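Local coordinates for protein UDP-N-acetylglucosamine pyrophosphorylase (Entamoeba histolytica, PDB 3OC9) that probably catalyses the reaction of UTP with N-acetyl-alpha-D-glucosamine 1-phosphate to give UDP-N-acetylglucosamine and diphosphate, at residues A[210-215]-A[325-330]; A[258-263]-A[311-316]; A[36-41]-A[192-197]; A[214-219]-A[252-257]. All coordinates share one frame; numbering follows the deposited sequence.

Interaction 1 of 4, residues A[210-215]-A[325-330]; sequences CIKIVK and FEIQRF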
loop_
_atom_site.group_PDB
_atom_site.type_symbol
_atom_site.label_atom_id
_atom_site.label_comp_id
_atom_site.label_asym_id
_atom_site.label_seq_id
_atom_site.Cartn_x
_atom_site.Cartn_y
_atom_site.Cartn_z
ATOM N N CYS A 210 -3.933 -2.391 13.107
ATOM C CA CYS A 210 -5.182 -2.748 12.418
ATOM C C CYS A 210 -4.809 -3.302 11.011
ATOM O O CYS A 210 -4.254 -2.553 10.158
ATOM C CB CYS A 210 -6.132 -1.531 12.325
ATOM S SG CYS A 210 -7.762 -1.858 11.480
ATOM N N ILE A 211 -5.121 -4.583 10.764
ATOM C CA ILE A 211 -4.708 -5.297 9.515
ATOM C C ILE A 211 -5.902 -5.463 8.545
ATOM O O ILE A 211 -6.858 -6.176 8.894
ATOM C CB ILE A 211 -4.139 -6.736 9.825
ATOM C CG1 ILE A 211 -3.031 -6.676 10.893
ATOM C CG2 ILE A 211 -3.608 -7.418 8.533
ATOM C CD1 ILE A 211 -2.578 -8.104 11.469
ATOM N N LYS A 212 -5.851 -4.825 7.361
ATOM C CA LYS A 212 -6.889 -5.054 6.310
ATOM C C LYS A 212 -6.691 -6.417 5.600
ATOM O O LYS A 212 -5.556 -6.791 5.261
ATOM C CB LYS A 212 -6.978 -3.868 5.291
ATOM C CG LYS A 212 -7.878 -2.686 5.823
ATOM C CD LYS A 212 -7.850 -1.434 4.909
ATOM C CE LYS A 212 -9.037 -0.473 5.200
ATOM N NZ LYS A 212 -9.023 0.756 4.267
ATOM N N ILE A 213 -7.791 -7.158 5.396
ATOM C CA ILE A 213 -7.740 -8.489 4.752
ATOM C C ILE A 213 -8.810 -8.639 3.666
ATOM O O ILE A 213 -9.837 -7.921 3.684
ATOM C CB ILE A 213 -7.813 -9.702 5.791
ATOM C CG1 ILE A 213 -9.180 -9.803 6.518
ATOM C CG2 ILE A 213 -6.653 -9.612 6.826
ATOM C CD1 ILE A 213 -10.321 -10.610 5.730
ATOM N N VAL A 214 -8.558 -9.558 2.736
ATOM C CA VAL A 214 -9.601 -10.057 1.814
ATOM C C VAL A 214 -9.902 -11.535 2.148
ATOM O O VAL A 214 -8.986 -12.310 2.450
ATOM C CB VAL A 214 -9.202 -9.894 0.295
ATOM C CG1 VAL A 214 -9.131 -8.405 -0.101
ATOM C CG2 VAL A 214 -7.835 -10.637 -0.060
ATOM N N LYS A 215 -11.175 -11.929 2.100
ATOM C CA LYS A 215 -11.531 -13.361 2.260
ATOM C C LYS A 215 -10.975 -14.254 1.129
ATOM O O LYS A 215 -11.276 -14.019 -0.061
ATOM C CB LYS A 215 -13.052 -13.517 2.302
ATOM C CG LYS A 215 -13.704 -13.182 3.613
ATOM C CD LYS A 215 -15.169 -13.690 3.540
ATOM C CE LYS A 215 -15.874 -13.626 4.858
ATOM N NZ LYS A 215 -17.354 -13.867 4.681
ATOM N N PHE A 325 -9.755 -6.112 9.870
ATOM C CA PHE A 325 -10.763 -5.282 9.118
ATOM C C PHE A 325 -10.980 -5.858 7.703
ATOM O O PHE A 325 -10.078 -5.771 6.839
ATOM C CB PHE A 325 -10.190 -3.829 9.077
ATOM C CG PHE A 325 -11.133 -2.727 8.542
ATOM C CD1 PHE A 325 -11.547 -2.702 7.212
ATOM C CD2 PHE A 325 -11.497 -1.656 9.373
ATOM C CE1 PHE A 325 -12.353 -1.642 6.711
ATOM C CE2 PHE A 325 -12.299 -0.594 8.896
ATOM C CZ PHE A 325 -12.728 -0.598 7.555
ATOM N N GLU A 326 -12.161 -6.429 7.426
ATOM C CA GLU A 326 -12.433 -6.972 6.061
ATOM C C GLU A 326 -12.733 -5.885 5.004
ATOM O O GLU A 326 -13.591 -5.014 5.242
ATOM C CB GLU A 326 -13.627 -7.979 6.090
ATOM C CG GLU A 326 -13.895 -8.648 4.692
ATOM C CD GLU A 326 -15.192 -9.486 4.599
ATOM O OE1 GLU A 326 -15.969 -9.565 5.585
ATOM O OE2 GLU A 326 -15.431 -10.072 3.514
ATOM N N ILE A 327 -12.056 -5.945 3.843
ATOM C CA ILE A 327 -12.404 -5.094 2.673
ATOM C C ILE A 327 -12.964 -5.920 1.499
ATOM O O ILE A 327 -12.689 -7.116 1.394
ATOM C CB ILE A 327 -11.192 -4.229 2.181
ATOM C CG1 ILE A 327 -10.020 -5.138 1.749
ATOM C CG2 ILE A 327 -10.772 -3.266 3.322
ATOM C CD1 ILE A 327 -9.020 -4.489 0.748
ATOM N N GLN A 328 -13.745 -5.279 0.624
ATOM C CA GLN A 328 -14.221 -5.924 -0.610
ATOM C C GLN A 328 -13.218 -5.684 -1.742
ATOM O O GLN A 328 -12.726 -4.568 -1.897
ATOM C CB GLN A 328 -15.578 -5.346 -1.016
ATOM C CG GLN A 328 -16.695 -5.636 -0.017
ATOM C CD GLN A 328 -16.844 -7.126 0.271
ATOM O OE1 GLN A 328 -17.161 -7.911 -0.628
ATOM N NE2 GLN A 328 -16.602 -7.523 1.524
ATOM N N ARG A 329 -12.919 -6.720 -2.538
ATOM C CA ARG A 329 -11.949 -6.557 -3.641
ATOM C C ARG A 329 -12.467 -5.492 -4.617
ATOM O O ARG A 329 -11.686 -4.711 -5.165
ATOM C CB ARG A 329 -11.686 -7.891 -4.391
ATOM C CG ARG A 329 -11.106 -9.027 -3.497
ATOM C CD ARG A 329 -10.958 -10.385 -4.239
ATOM N NE ARG A 329 -10.725 -11.495 -3.299
ATOM C CZ ARG A 329 -9.597 -12.184 -3.196
ATOM N NH1 ARG A 329 -8.562 -11.921 -3.987
ATOM N NH2 ARG A 329 -9.510 -13.162 -2.299
ATOM N N PHE A 330 -13.786 -5.455 -4.823
ATOM C CA PHE A 330 -14.385 -4.542 -5.821
ATOM C C PHE A 330 -14.171 -3.052 -5.446
ATOM O O PHE A 330 -14.118 -2.162 -6.311
ATOM C CB PHE A 330 -15.878 -4.913 -6.006
ATOM C CG PHE A 330 -16.645 -3.999 -6.919
ATOM C CD1 PHE A 330 -16.777 -4.303 -8.283
ATOM C CD2 PHE A 330 -17.278 -2.858 -6.421
ATOM C CE1 PHE A 330 -17.492 -3.465 -9.140
ATOM C CE2 PHE A 330 -17.997 -2.011 -7.280
ATOM C CZ PHE A 330 -18.107 -2.317 -8.639
HETATM O O HOH W 1 -13.426 -9.910 1.448
HETATM O O HOH W 2 -12.732 -11.943 -1.494
#
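Three backbone hydrogen bonds of 3.0 to 3.1 Å join Ile211 and Ile213 to Phe325 and Ile327: Phe325 N to Ile211 O, Ile213 N to Phe325 O and Ile327 N to Ile213 O. Beyond Ile327 the chain enters a helix, and Arg329 reaches back, its NH2 donating to Lys215 O at 3.0 Å. The acceptor lies in the guanidinium plane, while Val214 CG2 packs over one face; Glu221 holds NH1 in a salt bridge. One water ties Lys215 N to Glu326 OE2 and Ile327 O.

Among apolar contacts, the extended Lys212 chain runs beside the Phe325 ring, CE 4.2 Å from its centroid in an off-centre CH-pi contact. Lysine suits this buried place because its methylenes pack on the ring and on Ile327 CG2 while NZ, at the end of the chain, is paired with Glu332 and Asp195. Val214 CG1 meets Ile327 CG1 at 3.9 Å, branched chains filling the interior. The pairing is that of neighbouring parallel strands in the mixed central sheet of a GT-A-like nucleotidyltransferase.

Interaction 2 of 4, residues A[258-263]-A[311-316]; sequences CGHISI and FFFDVF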
loop_
_atom_site.group_PDB
_atom_site.type_symbol
_atom_site.label_atom_id
_atom_site.label_comp_id
_atom_site.label_asym_id
_atom_site.label_seq_id
_atom_site.Cartn_x
_atom_site.Cartn_y
_atom_site.Cartn_z
ATOM N N CYS A 258 -8.090 -15.430 6.180
ATOM C CA CYS A 258 -7.669 -14.009 6.280
ATOM C C CYS A 258 -6.472 -13.687 5.362
ATOM O O CYS A 258 -5.303 -13.810 5.773
ATOM C CB CYS A 258 -7.355 -13.650 7.761
ATOM S SG CYS A 258 -8.821 -13.627 8.885
ATOM N N GLY A 259 -6.754 -13.280 4.117
ATOM C CA GLY A 259 -5.695 -12.927 3.144
ATOM C C GLY A 259 -5.039 -11.569 3.414
ATOM O O GLY A 259 -5.695 -10.532 3.294
ATOM N N HIS A 260 -3.729 -11.565 3.715
ATOM C CA HIS A 260 -3.002 -10.300 4.047
ATOM C C HIS A 260 -2.680 -9.491 2.784
ATOM O O HIS A 260 -1.983 -9.989 1.894
ATOM C CB HIS A 260 -1.687 -10.626 4.818
ATOM C CG HIS A 260 -0.777 -9.441 5.015
ATOM N ND1 HIS A 260 0.481 -9.366 4.450
ATOM C CD2 HIS A 260 -0.945 -8.292 5.721
ATOM C CE1 HIS A 260 1.041 -8.208 4.784
ATOM N NE2 HIS A 260 0.200 -7.541 5.564
ATOM N N ILE A 261 -3.185 -8.259 2.682
ATOM C CA ILE A 261 -3.008 -7.489 1.420
ATOM C C ILE A 261 -2.170 -6.192 1.551
ATOM O O ILE A 261 -2.167 -5.346 0.640
ATOM C CB ILE A 261 -4.350 -7.204 0.654
ATOM C CG1 ILE A 261 -5.435 -6.772 1.609
ATOM C CG2 ILE A 261 -4.783 -8.417 -0.252
ATOM C CD1 ILE A 261 -5.276 -5.352 2.067
ATOM N N SER A 262 -1.450 -6.054 2.666
ATOM C CA SER A 262 -0.474 -4.947 2.876
ATOM C C SER A 262 -1.081 -3.524 2.891
ATOM O O SER A 262 -0.543 -2.603 2.256
ATOM C CB SER A 262 0.712 -4.984 1.870
ATOM O OG SER A 262 1.500 -6.163 1.984
ATOM N N ILE A 263 -2.185 -3.355 3.619
ATOM C CA ILE A 263 -2.689 -2.009 4.004
ATOM C C ILE A 263 -2.886 -2.076 5.537
ATOM O O ILE A 263 -3.884 -2.651 6.007
ATOM C CB ILE A 263 -4.015 -1.597 3.264
ATOM C CG1 ILE A 263 -3.887 -1.729 1.732
ATOM C CG2 ILE A 263 -4.438 -0.121 3.656
ATOM C CD1 ILE A 263 -5.252 -1.697 0.969
ATOM N N PHE A 311 11.597 -8.659 6.665
ATOM C CA PHE A 311 10.183 -8.510 6.194
ATOM C C PHE A 311 9.312 -7.786 7.257
ATOM O O PHE A 311 9.351 -8.147 8.436
ATOM C CB PHE A 311 9.552 -9.903 5.923
ATOM C CG PHE A 311 10.110 -10.656 4.714
ATOM C CD1 PHE A 311 10.946 -10.041 3.771
ATOM C CD2 PHE A 311 9.732 -11.983 4.502
ATOM C CE1 PHE A 311 11.427 -10.752 2.652
ATOM C CE2 PHE A 311 10.198 -12.696 3.383
ATOM C CZ PHE A 311 11.045 -12.071 2.463
ATOM N N PHE A 312 8.541 -6.767 6.866
ATOM C CA PHE A 312 7.843 -5.949 7.863
ATOM C C PHE A 312 6.823 -6.758 8.675
ATOM O O PHE A 312 6.649 -6.504 9.864
ATOM C CB PHE A 312 7.208 -4.657 7.263
ATOM C CG PHE A 312 5.920 -4.892 6.516
ATOM C CD1 PHE A 312 4.723 -5.143 7.204
ATOM C CD2 PHE A 312 5.903 -4.859 5.122
ATOM C CE1 PHE A 312 3.517 -5.399 6.505
ATOM C CE2 PHE A 312 4.710 -5.100 4.413
ATOM C CZ PHE A 312 3.518 -5.368 5.106
ATOM N N PHE A 313 6.195 -7.750 8.044
ATOM C CA PHE A 313 5.130 -8.529 8.721
ATOM C C PHE A 313 5.632 -9.477 9.811
ATOM O O PHE A 313 4.840 -9.973 10.635
ATOM C CB PHE A 313 4.157 -9.208 7.715
ATOM C CG PHE A 313 4.838 -9.997 6.620
ATOM C CD1 PHE A 313 5.006 -9.442 5.348
ATOM C CD2 PHE A 313 5.313 -11.295 6.859
ATOM C CE1 PHE A 313 5.642 -10.160 4.322
ATOM C CE2 PHE A 313 5.946 -12.036 5.832
ATOM C CZ PHE A 313 6.118 -11.460 4.563
ATOM N N ASP A 314 6.952 -9.711 9.872
ATOM C CA ASP A 314 7.507 -10.455 11.017
ATOM C C ASP A 314 7.435 -9.680 12.345
ATOM O O ASP A 314 7.735 -10.252 13.397
ATOM C CB ASP A 314 8.959 -10.941 10.745
ATOM C CG ASP A 314 9.022 -12.102 9.737
ATOM O OD1 ASP A 314 8.103 -12.968 9.717
ATOM O OD2 ASP A 314 10.011 -12.166 8.953
ATOM N N VAL A 315 7.014 -8.405 12.293
ATOM C CA VAL A 315 6.788 -7.595 13.513
ATOM C C VAL A 315 5.417 -7.858 14.184
ATOM O O VAL A 315 5.246 -7.563 15.372
ATOM C CB VAL A 315 7.025 -6.060 13.284
ATOM C CG1 VAL A 315 5.754 -5.336 12.821
ATOM C CG2 VAL A 315 7.578 -5.415 14.571
ATOM N N PHE A 316 4.482 -8.460 13.443
ATOM C CA PHE A 316 3.103 -8.672 13.963
ATOM C C PHE A 316 3.001 -9.373 15.349
ATOM O O PHE A 316 2.170 -8.954 16.178
ATOM C CB PHE A 316 2.163 -9.369 12.930
ATOM C CG PHE A 316 1.814 -8.545 11.672
ATOM C CD1 PHE A 316 2.239 -7.220 11.470
ATOM C CD2 PHE A 316 1.019 -9.151 10.675
ATOM C CE1 PHE A 316 1.881 -6.509 10.268
ATOM C CE2 PHE A 316 0.653 -8.448 9.465
ATOM C CZ PHE A 316 1.071 -7.126 9.275
#
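The strand holding His260 and the 3-10 turn holding Phe312, Phe313 and Phe316 meet without a backbone hydrogen bond, their nearest CA atoms, those of Ser262 and Phe313, 8.9 Å apart. Side chains therefore make the whole contact. His260 puts its CG anti to the backbone N (chi1 171°), which carries the imidazole out from the strand and in among three phenylalanines. Phe312 comes from the opposite direction and meets it rim to rim: CZ lies in the imidazole plane, 3.8 Å from His260 CE1. Phe316 instead turns an edge toward the histidine face in an offset edge-to-face pair, planes at 84°, with its CZ 3.8 Å from His260 NE2. The result is an aromatic cluster linking the central sheet to the loop between strands 305-309 and 322-326. Phe313 completes it more loosely, its ring oblique to the histidine and its CD1 4.2 Å from His260 CE1; the same CD1 sits over the centre of the Phe312 ring.

Histidine suits this buried place because its flat ring packs among aromatics while NE2 keeps a polar partner, the ND2 of Asn264. Ser262, where the chain turns a corner, is small, and lets the Phe312 ring come up to its OG, which lies at the ring edge, 3.8 Å from Phe312 CZ. Beyond the cluster, His157 meets Phe312 edge-to-face and also bonds to its backbone N.

Interaction 3 of 4, residues A[36-41]-A[192-197]; sequences TALITP and KDVDPN. Unlike the reference sequence in segment 36-41: Pro41 (reference Leu).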
loop_
_atom_site.group_PDB
_atom_site.type_symbol
_atom_site.label_atom_id
_atom_site.label_comp_id
_atom_site.label_asym_id
_atom_site.label_seq_id
_atom_site.Cartn_x
_atom_site.Cartn_y
_atom_site.Cartn_z
ATOM N N THR A 36 -2.903 12.301 12.198
ATOM C CA THR A 36 -2.734 11.177 11.224
ATOM C C THR A 36 -1.595 11.388 10.202
ATOM O O THR A 36 -1.206 12.534 9.932
ATOM C CB THR A 36 -4.054 10.861 10.421
ATOM O OG1 THR A 36 -4.327 11.897 9.450
ATOM C CG2 THR A 36 -5.261 10.655 11.359
ATOM N N ALA A 37 -1.096 10.287 9.616
ATOM C CA ALA A 37 -0.048 10.325 8.567
ATOM C C ALA A 37 -0.151 9.154 7.579
ATOM O O ALA A 37 -0.754 8.107 7.913
ATOM C CB ALA A 37 1.379 10.331 9.219
ATOM N N LEU A 38 0.461 9.322 6.393
ATOM C CA LEU A 38 0.602 8.252 5.373
ATOM C C LEU A 38 2.082 7.810 5.254
ATOM O O LEU A 38 2.976 8.664 5.293
ATOM C CB LEU A 38 0.112 8.754 3.982
ATOM C CG LEU A 38 0.108 7.723 2.839
ATOM C CD1 LEU A 38 -0.962 6.613 3.088
ATOM C CD2 LEU A 38 -0.139 8.321 1.410
ATOM N N ILE A 39 2.327 6.494 5.119
ATOM C CA ILE A 39 3.694 5.949 4.898
ATOM C C ILE A 39 3.692 5.069 3.637
ATOM O O ILE A 39 2.907 4.121 3.576
ATOM C CB ILE A 39 4.201 5.082 6.107
ATOM C CG1 ILE A 39 4.275 5.920 7.415
ATOM C CG2 ILE A 39 5.600 4.463 5.749
ATOM C CD1 ILE A 39 4.516 5.084 8.720
ATOM N N THR A 40 4.532 5.382 2.631
ATOM C CA THR A 40 4.644 4.491 1.435
ATOM C C THR A 40 6.091 4.314 0.929
ATOM O O THR A 40 6.949 5.152 1.201
ATOM C CB THR A 40 3.775 4.966 0.232
ATOM O OG1 THR A 40 4.226 6.243 -0.191
ATOM C CG2 THR A 40 2.241 5.054 0.569
ATOM N N PRO A 41 6.368 3.231 0.173
ATOM C CA PRO A 41 7.653 3.202 -0.582
ATOM C C PRO A 41 7.555 3.878 -1.965
ATOM O O PRO A 41 6.469 3.922 -2.567
ATOM C CB PRO A 41 7.919 1.713 -0.745
ATOM C CG PRO A 41 6.521 1.045 -0.714
ATOM C CD PRO A 41 5.535 2.038 -0.101
ATOM N N LYS A 192 -7.410 3.392 -0.391
ATOM C CA LYS A 192 -8.041 4.594 0.201
ATOM C C LYS A 192 -7.059 5.499 1.017
ATOM O O LYS A 192 -7.459 6.530 1.551
ATOM C CB LYS A 192 -9.293 4.221 1.047
ATOM C CG LYS A 192 -10.547 3.749 0.238
ATOM C CD LYS A 192 -11.699 3.393 1.235
ATOM C CE LYS A 192 -13.020 3.006 0.522
ATOM N NZ LYS A 192 -14.122 2.713 1.550
ATOM N N ASP A 193 -5.782 5.118 1.122
ATOM C CA ASP A 193 -4.787 5.961 1.832
ATOM C C ASP A 193 -5.183 6.132 3.308
ATOM O O ASP A 193 -5.435 5.107 3.962
ATOM C CB ASP A 193 -4.504 7.281 1.055
ATOM C CG ASP A 193 -3.879 7.018 -0.338
ATOM O OD1 ASP A 193 -3.024 6.115 -0.453
ATOM O OD2 ASP A 193 -4.223 7.702 -1.331
ATOM N N VAL A 194 -5.266 7.362 3.838
ATOM C CA VAL A 194 -5.643 7.566 5.267
ATOM C C VAL A 194 -7.190 7.476 5.432
ATOM O O VAL A 194 -7.891 8.491 5.564
ATOM C CB VAL A 194 -5.003 8.884 5.875
ATOM C CG1 VAL A 194 -5.306 9.035 7.394
ATOM C CG2 VAL A 194 -3.487 8.917 5.651
ATOM N N ASP A 195 -7.702 6.236 5.416
ATOM C CA ASP A 195 -9.155 5.935 5.348
ATOM C C ASP A 195 -9.839 6.331 6.675
ATOM O O ASP A 195 -9.552 5.714 7.701
ATOM C CB ASP A 195 -9.326 4.412 5.066
ATOM C CG ASP A 195 -10.795 3.948 5.012
ATOM O OD1 ASP A 195 -11.697 4.805 5.025
ATOM O OD2 ASP A 195 -11.051 2.705 4.975
ATOM N N PRO A 196 -10.749 7.345 6.669
ATOM C CA PRO A 196 -11.377 7.745 7.958
ATOM C C PRO A 196 -12.110 6.589 8.677
ATOM O O PRO A 196 -12.134 6.568 9.929
ATOM C CB PRO A 196 -12.369 8.869 7.565
ATOM C CG PRO A 196 -12.058 9.228 6.163
ATOM C CD PRO A 196 -11.186 8.172 5.532
ATOM N N ASN A 197 -12.719 5.672 7.904
ATOM C CA ASN A 197 -13.392 4.466 8.480
ATOM C C ASN A 197 -12.427 3.642 9.345
ATOM O O ASN A 197 -12.774 3.198 10.471
ATOM C CB ASN A 197 -13.987 3.561 7.364
ATOM C CG ASN A 197 -15.038 4.273 6.506
ATOM O OD1 ASN A 197 -16.167 4.503 6.954
ATOM N ND2 ASN A 197 -14.672 4.606 5.255
#
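Val194 reaches from its loop to Thr36, Ala37 and Leu38 of the strand, and its two methyls divide the work. From CB, directed toward the strand, CG1 goes to the strand's beginning, where it lies 3.7 Å from Thr36 OG1 and 3.8 Å from Thr36 CB. CG2, anti to the carbonyl carbon, goes to the next two residues, 3.6 Å from Ala37 O and 4.0 Å from Leu38 CB. A short branched side chain is apt here, for it touches three successive residues without needing a polar partner. No hydrogen bond crosses between the segments.

Leu38 continues the packing, its CD1 4.1 Å from Asp193 CA and its CD2 4.1 Å from Asp193 OD1. That carboxylate is buried, but OD1 is hydrogen-bonded to His184 NE2, on the strand beside 36-41. Val194 itself is the centre of an inverse gamma turn, which leads the chain into the N-cap of helix 196-204. There Asp195 OD1 accepts twice: Asn197 ND2 meets its syn lone pair, whereas Asn197 N, at 3.2 Å, comes from above the carboxylate plane. The arrangement is thus a capped helix start, its preceding turn packed on a strand of the central sheet in this GT-A-clan fold.

Interaction 4 of 4, residues A[214-219]-A[252-257]; sequences VKKGFK and GEFIYN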
loop_
_atom_site.group_PDB
_atom_site.type_symbol
_atom_site.label_atom_id
_atom_site.label_comp_id
_atom_site.label_asym_id
_atom_site.label_seq_id
_atom_site.Cartn_x
_atom_site.Cartn_y
_atom_site.Cartn_z
ATOM N N VAL A 214 -8.558 -9.558 2.736
ATOM C CA VAL A 214 -9.601 -10.057 1.814
ATOM C C VAL A 214 -9.902 -11.535 2.148
ATOM O O VAL A 214 -8.986 -12.310 2.450
ATOM C CB VAL A 214 -9.202 -9.894 0.295
ATOM C CG1 VAL A 214 -9.131 -8.405 -0.101
ATOM C CG2 VAL A 214 -7.835 -10.637 -0.060
ATOM N N LYS A 215 -11.175 -11.929 2.100
ATOM C CA LYS A 215 -11.531 -13.361 2.260
ATOM C C LYS A 215 -10.975 -14.254 1.129
ATOM O O LYS A 215 -11.276 -14.019 -0.061
ATOM C CB LYS A 215 -13.052 -13.517 2.302
ATOM C CG LYS A 215 -13.704 -13.182 3.613
ATOM C CD LYS A 215 -15.169 -13.690 3.540
ATOM C CE LYS A 215 -15.874 -13.626 4.858
ATOM N NZ LYS A 215 -17.354 -13.867 4.681
ATOM N N LYS A 216 -10.162 -15.259 1.488
ATOM C CA LYS A 216 -9.474 -16.144 0.498
ATOM C C LYS A 216 -10.479 -16.777 -0.487
ATOM O O LYS A 216 -11.494 -17.315 -0.060
ATOM C CB LYS A 216 -8.659 -17.233 1.220
ATOM C CG LYS A 216 -7.912 -18.242 0.306
ATOM C CD LYS A 216 -6.851 -19.065 1.084
ATOM C CE LYS A 216 -6.343 -20.244 0.253
ATOM N NZ LYS A 216 -5.116 -20.837 0.924
ATOM N N GLY A 217 -10.185 -16.693 -1.782
ATOM C CA GLY A 217 -11.128 -17.118 -2.849
ATOM C C GLY A 217 -11.056 -18.562 -3.341
ATOM O O GLY A 217 -12.088 -19.131 -3.750
ATOM N N PHE A 218 -9.855 -19.150 -3.326
ATOM C CA PHE A 218 -9.603 -20.533 -3.790
ATOM C C PHE A 218 -8.259 -21.046 -3.237
ATOM O O PHE A 218 -7.422 -20.233 -2.830
ATOM C CB PHE A 218 -9.713 -20.680 -5.342
ATOM C CG PHE A 218 -8.695 -19.879 -6.136
ATOM C CD1 PHE A 218 -8.851 -18.508 -6.326
ATOM C CD2 PHE A 218 -7.590 -20.518 -6.718
ATOM C CE1 PHE A 218 -7.910 -17.763 -7.065
ATOM C CE2 PHE A 218 -6.654 -19.798 -7.461
ATOM C CZ PHE A 218 -6.801 -18.414 -7.634
ATOM N N LYS A 219 -8.062 -22.372 -3.213
ATOM C CA LYS A 219 -6.893 -23.001 -2.542
ATOM C C LYS A 219 -5.519 -22.510 -3.042
ATOM O O LYS A 219 -4.586 -22.284 -2.243
ATOM C CB LYS A 219 -6.974 -24.539 -2.622
ATOM C CG LYS A 219 -5.780 -25.300 -1.988
ATOM C CD LYS A 219 -5.901 -26.814 -2.229
ATOM C CE LYS A 219 -4.671 -27.605 -1.773
ATOM N NZ LYS A 219 -3.413 -27.261 -2.522
ATOM N N GLY A 252 -17.733 -24.964 2.065
ATOM C CA GLY A 252 -16.720 -24.525 1.098
ATOM C C GLY A 252 -15.790 -23.416 1.580
ATOM O O GLY A 252 -14.761 -23.147 0.947
ATOM N N GLU A 253 -16.157 -22.756 2.682
ATOM C CA GLU A 253 -15.322 -21.660 3.243
ATOM C C GLU A 253 -13.999 -22.183 3.841
ATOM O O GLU A 253 -13.967 -23.267 4.416
ATOM C CB GLU A 253 -16.108 -20.893 4.314
ATOM C CG GLU A 253 -17.322 -20.124 3.783
ATOM C CD GLU A 253 -17.087 -18.627 3.734
ATOM O OE1 GLU A 253 -17.025 -17.987 4.818
ATOM O OE2 GLU A 253 -16.953 -18.077 2.618
ATOM N N PHE A 254 -12.911 -21.414 3.718
ATOM C CA PHE A 254 -11.624 -21.796 4.340
ATOM C C PHE A 254 -11.583 -21.446 5.829
ATOM O O PHE A 254 -12.051 -20.369 6.226
ATOM C CB PHE A 254 -10.437 -21.163 3.596
ATOM C CG PHE A 254 -10.205 -21.757 2.230
ATOM C CD1 PHE A 254 -9.369 -22.868 2.076
ATOM C CD2 PHE A 254 -10.850 -21.234 1.106
ATOM C CE1 PHE A 254 -9.172 -23.462 0.818
ATOM C CE2 PHE A 254 -10.659 -21.813 -0.148
ATOM C CZ PHE A 254 -9.817 -22.924 -0.295
ATOM N N ILE A 255 -11.084 -22.385 6.645
ATOM C CA ILE A 255 -10.846 -22.194 8.088
ATOM C C ILE A 255 -9.886 -21.022 8.331
ATOM O O ILE A 255 -10.117 -20.157 9.197
ATOM C CB ILE A 255 -10.232 -23.486 8.693
ATOM C CG1 ILE A 255 -11.225 -24.638 8.602
ATOM C CG2 ILE A 255 -9.794 -23.281 10.157
ATOM C CD1 ILE A 255 -12.324 -24.542 9.607
ATOM N N TYR A 256 -8.789 -21.030 7.570
ATOM C CA TYR A 256 -7.789 -19.942 7.542
ATOM C C TYR A 256 -8.020 -19.060 6.298
ATOM O O TYR A 256 -7.396 -19.253 5.240
ATOM C CB TYR A 256 -6.369 -20.523 7.575
ATOM C CG TYR A 256 -6.048 -21.256 8.878
ATOM C CD1 TYR A 256 -5.442 -20.581 9.948
ATOM C CD2 TYR A 256 -6.352 -22.615 9.040
ATOM C CE1 TYR A 256 -5.161 -21.250 11.168
ATOM C CE2 TYR A 256 -6.073 -23.289 10.250
ATOM C CZ TYR A 256 -5.471 -22.599 11.299
ATOM O OH TYR A 256 -5.198 -23.266 12.488
ATOM N N ASN A 257 -8.927 -18.092 6.444
ATOM C CA ASN A 257 -9.442 -17.294 5.314
ATOM C C ASN A 257 -8.996 -15.818 5.280
ATOM O O ASN A 257 -9.463 -15.044 4.432
ATOM C CB ASN A 257 -10.989 -17.394 5.230
ATOM C CG ASN A 257 -11.706 -16.746 6.422
ATOM O OD1 ASN A 257 -11.096 -16.400 7.449
ATOM N ND2 ASN A 257 -13.023 -16.563 6.278
HETATM O O HOH W 3 -5.503 -20.945 3.852
#
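Lys216 and Phe254 form the heart of this contact, with the lysine's aliphatic chain laid over the aromatic face. CE stands over the ring centre, 4.3 Å from the centroid and 8° off the normal, in a CH-pi contact. Lys216 NZ is farther, 5.1 Å from the Phe254 ring centroid, so any cation-pi attraction is weak at most. NZ is hydrogen-bonded instead to Asn246 OD1 and to a water that accepts from NZ and donates to Tyr256 O. With CG anti to the backbone N (chi1 179°) and the rest of the chain extended, the lysine can span from backbone to ring and still bring its ammonium to Asn246 and the water.

The backbone fixes the start of that reach: Lys216 N donates to Asn257 O at 3.0 Å, and Lys215 CA gives the same oxygen a CA-H...O contact. The contact lies where strand 209-215 ends and the loop leads into its antiparallel neighbour 258-261. Farther along, Phe254 CZ lies 3.4 Å from Lys219 N and 4.0 Å from Lys219 CB, so the large ring touches the chain from Lys216 to Lys219. At the rim Glu253 OE1 stays 4.1 Å from Lys215 NZ, beyond salt-bridge range. Outside the pair, Gln248 packs on Phe254, and Glu221 OE1 accepts from Gly217 N.

How the interactions relate
All four contacts reach one mixed sheet. Strand 209-215 is central: it pairs with 322-326 in interaction 1, adjoins strand 258-261 of interaction 2 through Val214 O and Gly259 N, and runs on into interaction 4, which shares Val214 and Lys215 with interaction 1. The centres of interactions 1 and 2, and of 1 and 4, lie about 12 Å apart. Interaction 3, on strand 36-41, has its centre about 27 Å from that of interaction 4 but touches interaction 1 through the Lys212-Asp195 salt bridge. Along the chain interaction 3 closes first; interactions 1 and 4 then start from the same stretch, and interaction 4 closes before interaction 2 opens, nested within the loop closed by interaction 1. Segments distant in sequence thereby meet around a single sheet.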